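Local structure of hypothetical protein (Catenulispora acidiphila, 4H3U) at residues T41-L46 against G73-T78; T32-A37 against M120-R125; K91-G96 against T100-Y105; T48-D53 against T132-Y137. The protein is of unknown function but has a ketosteroid isomerase-like, SnoaL-type fold and may take part in trimethylamine metabolism. One frame throughout, in Å; residues are numbered along the deposited sequence.

Contact 1: residues T41-L46 against G73-T78; sequences TNPNAL and GWKART
Lys75 lays the inner half of its long side chain against the first turn of helix 43-47, and here the contact is at its closest. Lys75 CG comes to 3.7 Å from Pro43 CA, while Lys75 CB stands 3.9 Å from Leu46 CD2, the one leucine methyl that reaches across. Leu46 and Lys75 meet at a slant. The Lys75 chain leaves its helix with CG anti to the backbone N (chi1 168°) and then bends at chi2 (58°), a kink that keeps the methylenes on Pro43 and sends the amine off to other partners. Lys75 NZ donates to the carbonyl oxygens of Trp38 and Gly40, at the end of helix 29-39, and forms a salt bridge with Asp79; with carbonyls and a carboxylate around it, the buried amine is probably kept charged. In the ketosteroid isomerase-like fold, helices such as these close one side of a cone whose wall is a curved sheet, and Lys75 ties three of them together. Toward solvent, Pro43 CG and Ala76 CB, both on partly exposed residues, meet at 4.0 Å. Beyond them Asn42 N-caps helix 43-47: Ala45 N bonds to Asn42 O, and Asn42 OD1 adds a weak, bent capping bond of 3.5 Å to the same Ala45 N. On the far flank of helix 68-81, Thr78 OG1 sits over the ring of Trp74 and donates to Trp74 O (2.9 Å), and the exposed Arg77 turns a face of its guanidinium to Trp74 CE3.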
loop_
_atom_site.group_PDB
_atom_site.type_symbol
_atom_site.label_atom_id
_atom_site.label_comp_id
_atom_site.label_asym_id
_atom_site.label_seq_id
_atom_site.Cartn_x
_atom_site.Cartn_y
_atom_site.Cartn_z
ATOM N N THR A 41 -23.222 1.128 -6.806
ATOM C CA THR A 41 -23.834 -0.178 -6.559
ATOM C C THR A 41 -23.816 -1.015 -7.857
ATOM O O THR A 41 -24.500 -2.012 -7.916
ATOM C CB THR A 41 -25.307 0.011 -6.068
ATOM O OG1 THR A 41 -26.041 0.696 -7.081
ATOM C CG2 THR A 41 -25.330 0.809 -4.764
ATOM N N ASN A 42 -23.001 -0.635 -8.841
ATOM C CA ASN A 42 -22.978 -1.224 -10.187
ATOM C C ASN A 42 -21.633 -1.895 -10.443
ATOM O O ASN A 42 -20.674 -1.226 -10.773
ATOM C CB ASN A 42 -23.259 -0.111 -11.211
ATOM C CG ASN A 42 -23.335 -0.610 -12.623
ATOM O OD1 ASN A 42 -23.002 -1.734 -12.925
ATOM N ND2 ASN A 42 -23.686 0.292 -13.537
ATOM N N PRO A 43 -21.577 -3.225 -10.331
ATOM C CA PRO A 43 -20.275 -3.916 -10.564
ATOM C C PRO A 43 -19.677 -3.575 -11.940
ATOM O O PRO A 43 -18.443 -3.430 -12.066
ATOM C CB PRO A 43 -20.610 -5.403 -10.432
ATOM C CG PRO A 43 -21.730 -5.368 -9.444
ATOM C CD PRO A 43 -22.564 -4.162 -9.759
ATOM N N ASN A 44 -20.496 -3.512 -12.987
ATOM C CA ASN A 44 -19.988 -3.251 -14.329
ATOM C C ASN A 44 -19.378 -1.875 -14.497
ATOM O O ASN A 44 -18.606 -1.673 -15.426
ATOM C CB ASN A 44 -21.075 -3.453 -15.377
ATOM C CG ASN A 44 -21.462 -4.891 -15.596
ATOM O OD1 ASN A 44 -22.675 -5.198 -15.681
ATOM N ND2 ASN A 44 -20.504 -5.749 -15.773
ATOM N N ALA A 45 -19.712 -0.924 -13.637
ATOM C CA ALA A 45 -19.080 0.379 -13.707
ATOM C C ALA A 45 -17.598 0.264 -13.362
ATOM O O ALA A 45 -16.805 1.084 -13.860
ATOM C CB ALA A 45 -19.803 1.387 -12.800
ATOM N N LEU A 46 -17.200 -0.723 -12.552
ATOM C CA LEU A 46 -15.773 -0.914 -12.257
ATOM C C LEU A 46 -15.122 -1.687 -13.409
ATOM O O LEU A 46 -14.114 -1.259 -13.979
ATOM C CB LEU A 46 -15.565 -1.669 -10.942
ATOM C CG LEU A 46 -14.085 -1.847 -10.558
ATOM C CD1 LEU A 46 -13.433 -0.527 -10.248
ATOM C CD2 LEU A 46 -13.943 -2.793 -9.375
ATOM N N GLY A 73 -16.849 -8.787 -10.924
ATOM C CA GLY A 73 -17.139 -9.763 -9.890
ATOM C C GLY A 73 -16.496 -9.460 -8.562
ATOM O O GLY A 73 -17.070 -9.818 -7.516
ATOM N N TRP A 74 -15.340 -8.799 -8.530
ATOM C CA TRP A 74 -14.690 -8.398 -7.286
ATOM C C TRP A 74 -15.472 -7.276 -6.598
ATOM O O TRP A 74 -15.618 -7.303 -5.377
ATOM C CB TRP A 74 -13.225 -8.010 -7.566
ATOM C CG TRP A 74 -12.469 -7.477 -6.374
ATOM C CD1 TRP A 74 -11.883 -6.257 -6.276
ATOM C CD2 TRP A 74 -12.190 -8.160 -5.137
ATOM N NE1 TRP A 74 -11.255 -6.128 -5.068
ATOM C CE2 TRP A 74 -11.466 -7.269 -4.331
ATOM C CE3 TRP A 74 -12.542 -9.412 -4.603
ATOM C CZ2 TRP A 74 -11.003 -7.618 -3.064
ATOM C CZ3 TRP A 74 -12.099 -9.745 -3.357
ATOM C CH2 TRP A 74 -11.359 -8.863 -2.581
ATOM N N LYS A 75 -16.009 -6.327 -7.349
ATOM C CA LYS A 75 -16.907 -5.332 -6.761
ATOM C C LYS A 75 -18.134 -6.036 -6.200
ATOM O O LYS A 75 -18.565 -5.726 -5.075
ATOM C CB LYS A 75 -17.247 -4.273 -7.799
ATOM C CG LYS A 75 -18.413 -3.322 -7.409
ATOM C CD LYS A 75 -18.234 -2.548 -6.138
ATOM C CE LYS A 75 -19.397 -1.524 -6.008
ATOM N NZ LYS A 75 -19.478 -0.963 -4.644
ATOM N N ALA A 76 -18.730 -6.971 -6.939
ATOM C CA ALA A 76 -19.881 -7.693 -6.442
ATOM C C ALA A 76 -19.574 -8.471 -5.148
ATOM O O ALA A 76 -20.357 -8.441 -4.197
ATOM C CB ALA A 76 -20.455 -8.621 -7.505
ATOM N N ARG A 77 -18.446 -9.154 -5.103
ATOM C CA ARG A 77 -18.036 -9.929 -3.947
ATOM C C ARG A 77 -17.779 -9.048 -2.741
ATOM O O ARG A 77 -18.114 -9.391 -1.603
ATOM C CB ARG A 77 -16.811 -10.761 -4.284
ATOM C CG ARG A 77 -17.045 -11.923 -5.251
ATOM C CD ARG A 77 -15.751 -12.393 -5.973
ATOM N NE ARG A 77 -14.674 -12.774 -5.062
ATOM C CZ ARG A 77 -13.396 -12.925 -5.424
ATOM N NH1 ARG A 77 -13.008 -12.638 -6.674
ATOM N NH2 ARG A 77 -12.487 -13.308 -4.517
ATOM N N THR A 78 -17.134 -7.919 -2.983
ATOM C CA THR A 78 -16.865 -6.983 -1.914
ATOM C C THR A 78 -18.194 -6.473 -1.331
ATOM O O THR A 78 -18.347 -6.438 -0.107
ATOM C CB THR A 78 -15.966 -5.839 -2.418
ATOM O OG1 THR A 78 -14.684 -6.342 -2.846
ATOM C CG2 THR A 78 -15.707 -4.856 -1.356
#

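Contact 2: residues T32-A37 against M120-R125; sequences TAWAAA and MATLLR
Trp34 drops from helix 29-39 onto strand 116-127 and meets it with the far end of its six-membered ring. Thr122 makes the closest approach: its OG1 lies 3.4 Å from Trp34 CZ2, and its methyl CG2 is 3.7 Å from the same carbon. Both branches can bear on the indole because chi1 of -67° sets OG1 beside the backbone N and CG2 anti to it; they meet its CZ2 corner, OG1 obliquely. Two residues earlier in the strand, the selenomethionine Met120, which adopts two conformations, bends at its last torsion in one of them and brings CE to 4.0 Å from Trp34 CH2. The backbones stay well apart, with Trp34 CA and Leu124 CA 10.2 Å from each other, and the indole spans the interval. In the next shell, Thr122 OG1 is hydrogen-bonded to Asp136 OD1, Trp34 NE1 has a weak bond to Asp134 OD2, and Trp38 meets the Trp34 ring edge-to-face. Ile101 of the adjacent strand 98-109 and Val87 and Ile89 of strand 82-95 pack on the indole. Putting a leucine in place of Trp34 would probably open a gap over Thr122 and leave Asp134 without its indole N-H. Such an arrangement fits the ketosteroid isomerase-like cone, in which helices pack against the concave side of a curved sheet; the interior is the ligand pocket in relatives and possibly here.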
loop_
_atom_site.group_PDB
_atom_site.type_symbol
_atom_site.label_atom_id
_atom_site.label_comp_id
_atom_site.label_asym_id
_atom_site.label_seq_id
_atom_site.Cartn_x
_atom_site.Cartn_y
_atom_site.Cartn_z
ATOM N N THR A 32 -11.439 9.627 -10.716
ATOM C CA THR A 32 -12.798 9.961 -10.291
ATOM C C THR A 32 -13.760 8.829 -10.687
ATOM O O THR A 32 -14.630 8.463 -9.893
ATOM C CB THR A 32 -13.195 11.311 -10.910
ATOM O OG1 THR A 32 -12.226 12.268 -10.502
ATOM C CG2 THR A 32 -14.582 11.723 -10.521
ATOM N N ALA A 33 -13.593 8.261 -11.881
ATOM C CA ALA A 33 -14.446 7.191 -12.355
ATOM C C ALA A 33 -14.278 5.930 -11.510
ATOM O O ALA A 33 -15.232 5.239 -11.180
ATOM C CB ALA A 33 -14.203 6.872 -13.812
ATOM N N TRP A 34 -13.035 5.617 -11.163
ATOM C CA TRP A 34 -12.715 4.449 -10.324
ATOM C C TRP A 34 -13.369 4.585 -8.939
ATOM O O TRP A 34 -13.987 3.641 -8.447
ATOM C CB TRP A 34 -11.194 4.314 -10.277
ATOM C CG TRP A 34 -10.639 3.335 -9.283
ATOM C CD1 TRP A 34 -10.307 2.018 -9.506
ATOM C CD2 TRP A 34 -10.240 3.616 -7.923
ATOM N NE1 TRP A 34 -9.781 1.468 -8.361
ATOM C CE2 TRP A 34 -9.682 2.437 -7.401
ATOM C CE3 TRP A 34 -10.232 4.759 -7.135
ATOM C CZ2 TRP A 34 -9.156 2.377 -6.131
ATOM C CZ3 TRP A 34 -9.695 4.698 -5.871
ATOM C CH2 TRP A 34 -9.169 3.513 -5.379
ATOM N N ALA A 35 -13.234 5.767 -8.343
ATOM C CA ALA A 35 -13.853 5.997 -7.029
ATOM C C ALA A 35 -15.371 5.918 -7.084
ATOM O O ALA A 35 -16.003 5.335 -6.183
ATOM C CB ALA A 35 -13.408 7.303 -6.423
ATOM N N ALA A 36 -15.958 6.470 -8.149
ATOM C CA ALA A 36 -17.404 6.448 -8.301
ATOM C C ALA A 36 -17.886 4.998 -8.506
ATOM O O ALA A 36 -18.955 4.614 -8.015
ATOM C CB ALA A 36 -17.846 7.334 -9.443
ATOM N N ALA A 37 -17.114 4.196 -9.225
ATOM C CA ALA A 37 -17.462 2.797 -9.459
ATOM C C ALA A 37 -17.418 2.018 -8.142
ATOM O O ALA A 37 -18.325 1.266 -7.800
ATOM C CB ALA A 37 -16.530 2.193 -10.494
HETATM N N MSE A 120 -5.743 4.112 1.787
HETATM C CA MSE A 120 -5.378 3.108 0.821
HETATM C C MSE A 120 -4.522 3.780 -0.202
HETATM O O MSE A 120 -4.631 4.991 -0.441
HETATM C CB MSE A 120 -6.647 2.498 0.211
HETATM C CG MSE A 120 -6.422 1.304 -0.746
HETATM SE SE MSE A 120 -8.115 0.387 -1.238
HETATM C CE MSE A 120 -8.939 2.130 -1.640
ATOM N N ALA A 121 -3.603 2.978 -0.729
ATOM C CA ALA A 121 -2.746 3.391 -1.877
ATOM C C ALA A 121 -3.129 2.482 -3.028
ATOM O O ALA A 121 -3.031 1.251 -2.919
ATOM C CB ALA A 121 -1.260 3.276 -1.524
ATOM N N THR A 122 -3.514 3.067 -4.154
ATOM C CA THR A 122 -3.823 2.327 -5.352
ATOM C C THR A 122 -2.925 2.793 -6.489
ATOM O O THR A 122 -2.755 3.988 -6.752
ATOM C CB THR A 122 -5.302 2.481 -5.733
ATOM O OG1 THR A 122 -6.096 1.832 -4.727
ATOM C CG2 THR A 122 -5.630 1.926 -7.118
ATOM N N LEU A 123 -2.298 1.818 -7.119
ATOM C CA LEU A 123 -1.385 2.066 -8.254
ATOM C C LEU A 123 -2.079 1.581 -9.504
ATOM O O LEU A 123 -2.365 0.374 -9.636
ATOM C CB LEU A 123 -0.081 1.307 -8.057
ATOM C CG LEU A 123 0.624 1.525 -6.721
ATOM C CD1 LEU A 123 1.976 0.849 -6.698
ATOM C CD2 LEU A 123 0.760 2.970 -6.311
ATOM N N LEU A 124 -2.278 2.505 -10.463
ATOM C CA LEU A 124 -2.846 2.124 -11.739
ATOM C C LEU A 124 -1.795 2.248 -12.849
ATOM O O LEU A 124 -0.950 3.152 -12.813
ATOM C CB LEU A 124 -4.000 3.056 -12.143
ATOM C CG LEU A 124 -5.157 3.237 -11.195
ATOM C CD1 LEU A 124 -6.218 4.142 -11.820
ATOM C CD2 LEU A 124 -5.749 1.888 -10.798
ATOM N N ARG A 125 -1.882 1.380 -13.821
ATOM C CA ARG A 125 -1.233 1.568 -15.105
ATOM C C ARG A 125 -2.353 1.702 -16.117
ATOM O O ARG A 125 -3.319 0.949 -16.081
ATOM C CB ARG A 125 -0.317 0.450 -15.462
ATOM C CG ARG A 125 0.522 0.752 -16.684
ATOM C CD ARG A 125 1.560 -0.332 -16.958
ATOM N NE ARG A 125 2.335 -0.507 -15.735
ATOM C CZ ARG A 125 2.241 -1.514 -14.864
ATOM N NH1 ARG A 125 2.957 -1.436 -13.756
ATOM N NH2 ARG A 125 1.471 -2.584 -15.077
#

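Contact 3: residues K91-G96 against T100-Y105; sequences KAYRAG and TIEAVY
Tyr93 and Thr100 face each other as an antiparallel hydrogen-bonded pair, as do Lys91 and Glu102, with the non-hydrogen-bonded pair Ala92-Ile101 between them. The backbone bonds come first: Thr100 N reaches Tyr93 O at 3.0 Å, Glu102 N donates to Lys91 O at 2.9 Å, and each pair has its return bond. Among the side chains the polar link is Tyr93 OH, which in one of the residue's two conformations gives a 2.8 Å bond to Glu102 OE2 on the anti side of the carboxylate, ring and carboxylate standing nearly perpendicular (85°). Glu102 CG stands beside the backbone N (chi1 -66°) and the chain runs on extended, bringing OE2 to the hydroxyl. The Lys91 and Glu102 chains lie side by side, Lys91 CD 3.7 Å from Glu102 OE2, while Lys91 NZ stays 5.0 Å from that oxygen. For apolar contact, the Tyr93 ring in the same conformation leans across Thr100, with Tyr93 CE1 3.4 Å from Thr100 CB. With a valine in place of Glu102, the Tyr93 hydroxyl in that conformation would probably lose its acceptor, as would Gln135 of the second subunit, bonded to Glu102 OE1. This face lies at the dimer interface, where Thr100 OG1 bonds to Thr100 OG1 of the second subunit. On the other face Ala92 and Ile101 pack under Val31 of helix 29-39, and strand 116-127 continues the sheet beyond strand 98-109.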
loop_
_atom_site.group_PDB
_atom_site.type_symbol
_atom_site.label_atom_id
_atom_site.label_comp_id
_atom_site.label_asym_id
_atom_site.label_seq_id
_atom_site.Cartn_x
_atom_site.Cartn_y
_atom_site.Cartn_z
ATOM N N LYS A 91 -5.801 12.420 -2.773
ATOM C CA LYS A 91 -5.025 13.071 -3.820
ATOM C C LYS A 91 -4.610 12.022 -4.830
ATOM O O LYS A 91 -4.651 10.852 -4.528
ATOM C CB LYS A 91 -3.839 13.850 -3.275
ATOM C CG LYS A 91 -2.817 12.982 -2.641
ATOM C CD LYS A 91 -1.586 13.706 -2.069
ATOM C CE LYS A 91 -1.941 14.601 -0.908
ATOM N NZ LYS A 91 -0.704 15.290 -0.431
ATOM N N ALA A 92 -4.280 12.443 -6.025
ATOM C CA ALA A 92 -3.835 11.530 -7.031
ATOM C C ALA A 92 -2.902 12.264 -7.960
ATOM O O ALA A 92 -3.014 13.477 -8.114
ATOM C CB ALA A 92 -5.000 10.917 -7.792
ATOM N N TYR A 93 -1.988 11.529 -8.602
ATOM C CA TYR A 93 -0.965 12.104 -9.453
ATOM C C TYR A 93 -0.495 11.115 -10.523
ATOM O O TYR A 93 -0.234 9.958 -10.237
ATOM C CB TYR A 93 0.165 12.644 -8.556
ATOM C CG TYR A 93 0.487 11.846 -7.277
ATOM C CD1 TYR A 93 1.497 10.880 -7.253
ATOM C CD2 TYR A 93 -0.217 12.095 -6.084
ATOM C CE1 TYR A 93 1.760 10.182 -6.093
ATOM C CE2 TYR A 93 0.069 11.404 -4.931
ATOM C CZ TYR A 93 1.053 10.445 -4.945
ATOM O OH TYR A 93 1.354 9.754 -3.811
ATOM N N ARG A 94 -0.323 11.608 -11.749
ATOM C CA ARG A 94 0.035 10.831 -12.920
ATOM C C ARG A 94 1.489 11.100 -13.302
ATOM O O ARG A 94 1.926 12.244 -13.317
ATOM C CB ARG A 94 -0.837 11.274 -14.157
ATOM C CG ARG A 94 -0.423 10.529 -15.427
ATOM C CD ARG A 94 -1.265 10.788 -16.664
ATOM N NE ARG A 94 -2.611 10.229 -16.558
ATOM C CZ ARG A 94 -2.983 8.977 -16.836
ATOM N NH1 ARG A 94 -4.268 8.664 -16.744
ATOM N NH2 ARG A 94 -2.118 8.033 -17.179
ATOM N N ALA A 95 2.171 10.028 -13.686
ATOM C CA ALA A 95 3.526 10.029 -14.227
ATOM C C ALA A 95 3.446 9.110 -15.448
ATOM O O ALA A 95 3.545 7.901 -15.343
ATOM C CB ALA A 95 4.539 9.547 -13.209
ATOM N N GLY A 96 3.259 9.718 -16.621
ATOM C CA GLY A 96 3.160 8.934 -17.854
ATOM C C GLY A 96 1.966 7.999 -17.821
ATOM O O GLY A 96 0.835 8.431 -17.632
ATOM N N THR A 100 -0.992 7.225 -9.401
ATOM C CA THR A 100 -1.007 6.891 -7.991
ATOM C C THR A 100 -2.188 7.565 -7.333
ATOM O O THR A 100 -2.404 8.776 -7.532
ATOM C CB THR A 100 0.293 7.324 -7.327
ATOM O OG1 THR A 100 1.381 6.703 -7.984
ATOM C CG2 THR A 100 0.280 7.023 -5.840
ATOM N N ILE A 101 -2.933 6.792 -6.538
ATOM C CA ILE A 101 -4.084 7.286 -5.833
ATOM C C ILE A 101 -3.907 7.115 -4.343
ATOM O O ILE A 101 -3.614 6.010 -3.889
ATOM C CB ILE A 101 -5.354 6.532 -6.253
ATOM C CG1 ILE A 101 -5.581 6.544 -7.758
ATOM C CG2 ILE A 101 -6.578 7.101 -5.534
ATOM C CD1 ILE A 101 -6.643 5.587 -8.243
ATOM N N GLU A 102 -4.064 8.193 -3.587
ATOM C CA GLU A 102 -4.179 8.131 -2.142
ATOM C C GLU A 102 -5.691 8.322 -1.865
ATOM O O GLU A 102 -6.291 9.355 -2.213
ATOM C CB GLU A 102 -3.376 9.216 -1.450
ATOM C CG GLU A 102 -1.907 9.013 -1.653
ATOM C CD GLU A 102 -1.004 9.968 -0.901
ATOM O OE1 GLU A 102 -1.235 10.178 0.320
ATOM O OE2 GLU A 102 -0.005 10.447 -1.510
ATOM N N ALA A 103 -6.316 7.314 -1.278
ATOM C CA ALA A 103 -7.749 7.311 -1.023
ATOM C C ALA A 103 -8.038 6.900 0.373
ATOM O O ALA A 103 -7.140 6.548 1.143
ATOM C CB ALA A 103 -8.426 6.336 -1.968
ATOM N N VAL A 104 -9.315 7.006 0.750
ATOM C CA VAL A 104 -9.821 6.423 1.993
ATOM C C VAL A 104 -10.880 5.416 1.587
ATOM O O VAL A 104 -11.809 5.729 0.855
ATOM C CB VAL A 104 -10.412 7.472 2.967
ATOM C CG1 VAL A 104 -11.003 6.807 4.209
ATOM C CG2 VAL A 104 -9.344 8.464 3.367
ATOM N N TYR A 105 -10.702 4.208 2.096
ATOM C CA TYR A 105 -11.591 3.075 1.870
ATOM C C TYR A 105 -12.370 2.779 3.147
ATOM O O TYR A 105 -11.783 2.545 4.189
ATOM C CB TYR A 105 -10.750 1.874 1.490
ATOM C CG TYR A 105 -11.462 0.552 1.408
ATOM C CD1 TYR A 105 -12.783 0.471 0.992
ATOM C CD2 TYR A 105 -10.878 -0.601 1.849
ATOM C CE1 TYR A 105 -13.459 -0.749 0.969
ATOM C CE2 TYR A 105 -11.493 -1.843 1.706
ATOM C CZ TYR A 105 -12.765 -1.914 1.226
ATOM O OH TYR A 105 -13.392 -3.132 1.131
HETATM O O HOH W 1 1.772 8.402 -10.361
#

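Contact 4: residues T48-D53 against T132-Y137; sequences TLFAAD and TSDQDY
Phe50 points the rim of its ring at Asp134: Phe50 CE1 lies 3.7 Å from Asp134 CB, which sits near the ring plane, at its edge. Phe50 CZ is almost as close to that methylene carbon, and the ring and carboxylate planes are turned 32° from each other as the two side chains pass. The phenyl gets there because its CG stands beside the backbone N (chi1 -73°), carrying the ring toward strand 130-138 although the CB itself leaves at an angle to it. Asp134 in turn extends with CG anti to its own N, which leaves the CB for the phenyl edge and takes the carboxylate inward. There Asp134 OD1 and Asp136 OD1 are 2.6 Å apart, and Asp136 OD2 is bonded to Tyr56 OH. At the other end the side chains stand farther apart: Ala51 CB meets Thr132 CG2 at 4.3 Å, and a water donates to both Asp53 O and Thr132 O, each at 3.1 Å, bridging the two backbones. Further along the strand, Tyr137 OH donates to Gln135 OE1 (2.8 Å), while His59 stacks on the tyrosine ring. Thr132 and Ser133 together oppose Arg125 in a classic beta bulge, where strand 130-138 turns a corner. That strand runs between 116-127 and 54-58 in the sheet, and the short strand 50-51, just after helix 43-47, pairs through Ala51 with Ile131 near its start.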
loop_
_atom_site.group_PDB
_atom_site.type_symbol
_atom_site.label_atom_id
_atom_site.label_comp_id
_atom_site.label_asym_id
_atom_site.label_seq_id
_atom_site.Cartn_x
_atom_site.Cartn_y
_atom_site.Cartn_z
ATOM N N THR A 48 -15.838 -2.125 -16.570
ATOM C CA THR A 48 -15.759 -1.486 -17.872
ATOM C C THR A 48 -14.537 -0.584 -18.029
ATOM O O THR A 48 -14.145 -0.260 -19.159
ATOM C CB THR A 48 -17.073 -0.731 -18.188
ATOM O OG1 THR A 48 -17.133 -0.536 -19.594
ATOM C CG2 THR A 48 -17.172 0.575 -17.452
ATOM N N LEU A 49 -13.937 -0.146 -16.937
ATOM C CA LEU A 49 -12.748 0.694 -16.997
ATOM C C LEU A 49 -11.485 -0.041 -17.418
ATOM O O LEU A 49 -10.491 0.602 -17.723
ATOM C CB LEU A 49 -12.487 1.311 -15.616
ATOM C CG LEU A 49 -13.617 2.151 -15.038
ATOM C CD1 LEU A 49 -13.277 2.605 -13.636
ATOM C CD2 LEU A 49 -13.952 3.332 -15.959
ATOM N N PHE A 50 -11.506 -1.371 -17.421
ATOM C CA PHE A 50 -10.330 -2.192 -17.614
ATOM C C PHE A 50 -10.206 -2.827 -18.986
ATOM O O PHE A 50 -11.163 -3.167 -19.660
ATOM C CB PHE A 50 -10.325 -3.333 -16.561
ATOM C CG PHE A 50 -9.996 -2.842 -15.176
ATOM C CD1 PHE A 50 -8.725 -2.999 -14.649
ATOM C CD2 PHE A 50 -10.964 -2.203 -14.403
ATOM C CE1 PHE A 50 -8.415 -2.520 -13.402
ATOM C CE2 PHE A 50 -10.635 -1.700 -13.161
ATOM C CZ PHE A 50 -9.361 -1.854 -12.668
ATOM N N ALA A 51 -8.934 -2.980 -19.393
ATOM C CA ALA A 51 -8.578 -3.682 -20.600
ATOM C C ALA A 51 -9.058 -5.118 -20.539
ATOM O O ALA A 51 -9.256 -5.688 -19.453
ATOM C CB ALA A 51 -7.070 -3.656 -20.810
ATOM N N ALA A 52 -9.125 -5.780 -21.693
ATOM C CA ALA A 52 -9.612 -7.124 -21.762
ATOM C C ALA A 52 -8.778 -8.083 -20.929
ATOM O O ALA A 52 -9.314 -9.042 -20.362
ATOM C CB ALA A 52 -9.672 -7.606 -23.198
ATOM N N ASP A 53 -7.471 -7.830 -20.883
ATOM C CA ASP A 53 -6.519 -8.593 -20.107
ATOM C C ASP A 53 -6.017 -7.824 -18.892
ATOM O O ASP A 53 -4.973 -8.121 -18.331
ATOM C CB ASP A 53 -5.338 -9.050 -21.004
ATOM C CG ASP A 53 -4.608 -7.895 -21.687
ATOM O OD1 ASP A 53 -3.574 -8.206 -22.315
ATOM O OD2 ASP A 53 -5.044 -6.709 -21.607
ATOM N N THR A 132 -4.922 -0.973 -17.344
ATOM C CA THR A 132 -4.314 -2.255 -17.593
ATOM C C THR A 132 -3.939 -2.996 -16.312
ATOM O O THR A 132 -3.870 -4.218 -16.311
ATOM C CB THR A 132 -3.098 -2.152 -18.537
ATOM O OG1 THR A 132 -2.072 -1.395 -17.912
ATOM C CG2 THR A 132 -3.499 -1.471 -19.825
ATOM N N SER A 133 -3.671 -2.250 -15.244
ATOM C CA SER A 133 -3.324 -2.828 -13.945
ATOM C C SER A 133 -3.825 -1.938 -12.809
ATOM O O SER A 133 -3.708 -0.729 -12.869
ATOM C CB SER A 133 -1.784 -2.972 -13.821
ATOM O OG SER A 133 -1.382 -3.324 -12.514
ATOM N N ASP A 134 -4.412 -2.582 -11.795
ATOM C CA ASP A 134 -4.756 -1.912 -10.545
ATOM C C ASP A 134 -4.162 -2.777 -9.414
ATOM O O ASP A 134 -4.383 -3.998 -9.386
ATOM C CB ASP A 134 -6.284 -1.838 -10.395
ATOM C CG ASP A 134 -6.780 -1.162 -9.124
ATOM O OD1 ASP A 134 -6.263 -1.584 -8.039
ATOM O OD2 ASP A 134 -7.697 -0.353 -9.197
ATOM N N GLN A 135 -3.422 -2.160 -8.516
ATOM C CA GLN A 135 -2.992 -2.763 -7.246
ATOM C C GLN A 135 -3.522 -1.884 -6.115
ATOM O O GLN A 135 -3.249 -0.696 -6.076
ATOM C CB GLN A 135 -1.495 -2.780 -7.152
ATOM C CG GLN A 135 -0.806 -3.611 -8.199
ATOM C CD GLN A 135 0.680 -3.501 -8.027
ATOM O OE1 GLN A 135 1.218 -3.921 -6.982
ATOM N NE2 GLN A 135 1.340 -2.841 -8.953
ATOM N N ASP A 136 -4.193 -2.527 -5.135
ATOM C CA ASP A 136 -4.693 -1.857 -3.937
ATOM C C ASP A 136 -3.915 -2.335 -2.711
ATOM O O ASP A 136 -3.740 -3.542 -2.532
ATOM C CB ASP A 136 -6.172 -2.109 -3.662
ATOM C CG ASP A 136 -7.119 -1.629 -4.729
ATOM O OD1 ASP A 136 -6.721 -0.790 -5.584
ATOM O OD2 ASP A 136 -8.306 -2.048 -4.672
ATOM N N TYR A 137 -3.453 -1.396 -1.897
ATOM C CA TYR A 137 -2.760 -1.637 -0.617
ATOM C C TYR A 137 -3.444 -0.858 0.492
ATOM O O TYR A 137 -3.739 0.307 0.349
ATOM C CB TYR A 137 -1.307 -1.156 -0.700
ATOM C CG TYR A 137 -0.414 -1.780 -1.694
ATOM C CD1 TYR A 137 0.516 -2.776 -1.297
ATOM C CD2 TYR A 137 -0.419 -1.420 -3.050
ATOM C CE1 TYR A 137 1.413 -3.309 -2.201
ATOM C CE2 TYR A 137 0.468 -1.975 -3.943
ATOM C CZ TYR A 137 1.372 -2.962 -3.516
ATOM O OH TYR A 137 2.267 -3.547 -4.395
HETATM O O HOH W 2 -2.446 -6.288 -18.157
#

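How the contacts relate
Contacts 2, 3 and 4 all reach the mixed six-stranded sheet, in which strands 130-138, 116-127, 98-109 and 82-95 are neighbours. The centres of contacts 2 and 3 are about 7 Å apart, those of 2 and 4 about 9 Å. Contact 1 lies among the helices, its centre about 13 Å from that of contact 2, which it touches through Leu46, and about 21 Å from that of contact 3. Along the sequence contact 2 opens first; contacts 1 and 3 fall between its segments, whereas contact 4 alternates with contacts 1 and 2. Contact 2 thus sets helix 29-39 on the sheet, contact 1 packs helices 43-47 and 68-81 beside it, and contacts 2, 3 and 4 touch the second subunit.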